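Local structure of phospholipase A1 (Streptomyces albidoflavus, 4HYQ) at residues 54-57 with 58-62. The protein probably hydrolyses the sn-1 acyl ester of glycerophospholipids, as a phospholipase A1 of the GDSL-like, SGNH-hydrolase family. Residues are numbered along the deposited sequence; the frame is centred on the assembly and turned at random.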
ATOM      1  N   SER A  54      -6.602  -0.271  -7.817  1.00  9.89           N
ATOM      2  CA  SER A  54      -5.671   0.837  -7.989  1.00  9.51           C
ATOM      3  C   SER A  54      -6.425   2.154  -7.816  1.00 11.60           C
ATOM      4  O   SER A  54      -7.504   2.333  -8.382  1.00 13.50           O
ATOM      5  CB  SER A  54      -5.044   0.791  -9.391  1.00 10.70           C
ATOM      6  OG  SER A  54      -4.172   1.895  -9.580  1.00 11.78           O
ATOM      7  N   GLY A  55      -5.863   3.069  -7.032  1.00 11.34           N
ATOM      8  CA  GLY A  55      -6.498   4.359  -6.816  1.00 11.25           C
ATOM      9  C   GLY A  55      -7.533   4.434  -5.695  1.00 10.31           C
ATOM     10  O   GLY A  55      -8.078   5.510  -5.420  1.00 11.79           O
ATOM     11  N   ALA A  56      -7.791   3.311  -5.033  1.00  8.22           N
ATOM     12  CA  ALA A  56      -8.799   3.273  -3.972  1.00  8.56           C
ATOM     13  C   ALA A  56      -8.519   4.199  -2.799  1.00  9.24           C
ATOM     14  O   ALA A  56      -7.369   4.341  -2.375  1.00  8.94           O
ATOM     15  CB  ALA A  56      -8.954   1.840  -3.447  1.00  9.23           C
ATOM     16  N   VAL A  57      -9.577   4.828  -2.284  1.00  8.93           N
ATOM     17  CA  VAL A  57      -9.464   5.669  -1.098  1.00  9.04           C
ATOM     18  C   VAL A  57     -10.305   4.966  -0.040  1.00  9.16           C
ATOM     19  O   VAL A  57     -11.002   3.995  -0.345  1.00  6.49           O
ATOM     20  CB  VAL A  57      -9.975   7.108  -1.313  1.00  9.02           C
ATOM     21  CG1 VAL A  57      -9.000   7.842  -2.242  1.00 12.20           C
ATOM     22  CG2 VAL A  57     -11.390   7.109  -1.865  1.00 11.26           C
ATOM     23  N   THR A  58     -10.243   5.433   1.200  1.00  9.64           N
ATOM     24  CA  THR A  58     -10.987   4.754   2.251  1.00 10.54           C
ATOM     25  C   THR A  58     -12.474   4.613   1.964  1.00 11.24           C
ATOM     26  O   THR A  58     -13.054   3.565   2.244  1.00 11.24           O
ATOM     27  CB  THR A  58     -10.807   5.436   3.623  1.00 10.23           C
ATOM     28  OG1 THR A  58     -11.189   6.810   3.538  1.00 10.53           O
ATOM     29  CG2 THR A  58      -9.349   5.339   4.088  1.00 11.01           C
ATOM     30  N   SER A  59     -13.104   5.638   1.401  1.00 12.12           N
ATOM     31  CA  SER A  59     -14.531   5.522   1.131  1.00 13.27           C
ATOM     32  C   SER A  59     -14.811   4.445   0.080  1.00 14.27           C
ATOM     33  O   SER A  59     -15.889   3.849   0.084  1.00 13.89           O
ATOM     34  CB  SER A  59     -15.134   6.875   0.707  1.00 16.06           C
ATOM     35  OG  SER A  59     -14.625   7.338  -0.522  1.00 19.33           O
ATOM     36  N   ASP A  60     -13.852   4.183  -0.812  1.00 11.98           N
ATOM     37  CA  ASP A  60     -14.048   3.138  -1.815  1.00 12.49           C
ATOM     38  C   ASP A  60     -14.021   1.764  -1.161  1.00 12.29           C
ATOM     39  O   ASP A  60     -14.733   0.855  -1.591  1.00 13.98           O
ATOM     40  CB  ASP A  60     -12.953   3.140  -2.896  1.00 14.01           C
ATOM     41  CG  ASP A  60     -12.970   4.381  -3.768  1.00 14.93           C
ATOM     42  OD1 ASP A  60     -14.046   4.995  -3.960  1.00 17.03           O
ATOM     43  OD2 ASP A  60     -11.890   4.734  -4.282  1.00 14.39           O
ATOM     44  N   VAL A  61     -13.179   1.589  -0.144  1.00 11.66           N
ATOM     45  CA  VAL A  61     -13.112   0.289   0.518  1.00 11.21           C
ATOM     46  C   VAL A  61     -14.476   0.029   1.158  1.00 11.06           C
ATOM     47  O   VAL A  61     -15.039  -1.055   1.011  1.00 12.08           O
ATOM     48  CB  VAL A  61     -11.992   0.251   1.592  1.00  9.75           C
ATOM     49  CG1 VAL A  61     -12.026  -1.073   2.345  1.00 12.11           C
ATOM     50  CG2 VAL A  61     -10.635   0.420   0.907  1.00 10.21           C
ATOM     51  N   LEU A  62     -15.013   1.041   1.829  1.00 11.59           N
ATOM     52  CA  LEU A  62     -16.319   0.922   2.485  1.00 14.61           C
ATOM     53  C   LEU A  62     -17.460   0.691   1.497  1.00 17.37           C
ATOM     54  O   LEU A  62     -18.352  -0.124   1.745  1.00 17.53           O
ATOM     55  CB  LEU A  62     -16.615   2.183   3.291  1.00 16.18           C
ATOM     56  CG  LEU A  62     -15.763   2.442   4.536  1.00 17.14           C
ATOM     57  CD1 LEU A  62     -15.950   3.878   4.996  1.00 20.76           C
ATOM     58  CD2 LEU A  62     -16.149   1.458   5.637  1.00 21.53           C
TER
HETATM   59  O   HOH W   1     -10.801   6.368  -5.896  1.00 18.25           O
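V57 and D60 close the first turn of helix 58-65, where the carbonyl of V57 accepts V61 N at 3.3 Å in an i to i+4 hydrogen bond. D60 N reaches the same V57 O at 2.9 Å, but only weakly, its N-H angle being 128°. V57 is the N-cap, and the D60 carboxylate turns back to accept a hydrogen bond from its amide, as the N3 side chain does in half of a capping box; the valine itself cannot return a side-chain bond. V57 N donates to D60 OD2 (3.1 Å) in a fairly straight bond (157°), the N-H coming in from above the carboxylate plane. With D60 CG anti to its own carbonyl carbon (chi1 -66°), the carboxylate folds back beside the V57 backbone N. There V57 CG2 packs against D60 OD2 at 3.4 Å and also meets S59 OG. Replacing D60 by an alanine would probably leave V57 N without its acceptor and the bridging water without one of its two partners. A56, on the loop from strand 47-50, accepts a hydrogen bond from N83 ND2 through its carbonyl O, while T58 OG1, at the helix start, is hydrogen-bonded to D84 OD1. One water joins loop and cap, donating to G55 O at 2.9 Å and, over an unusually short separation of 2.5 Å, to D60 OD2.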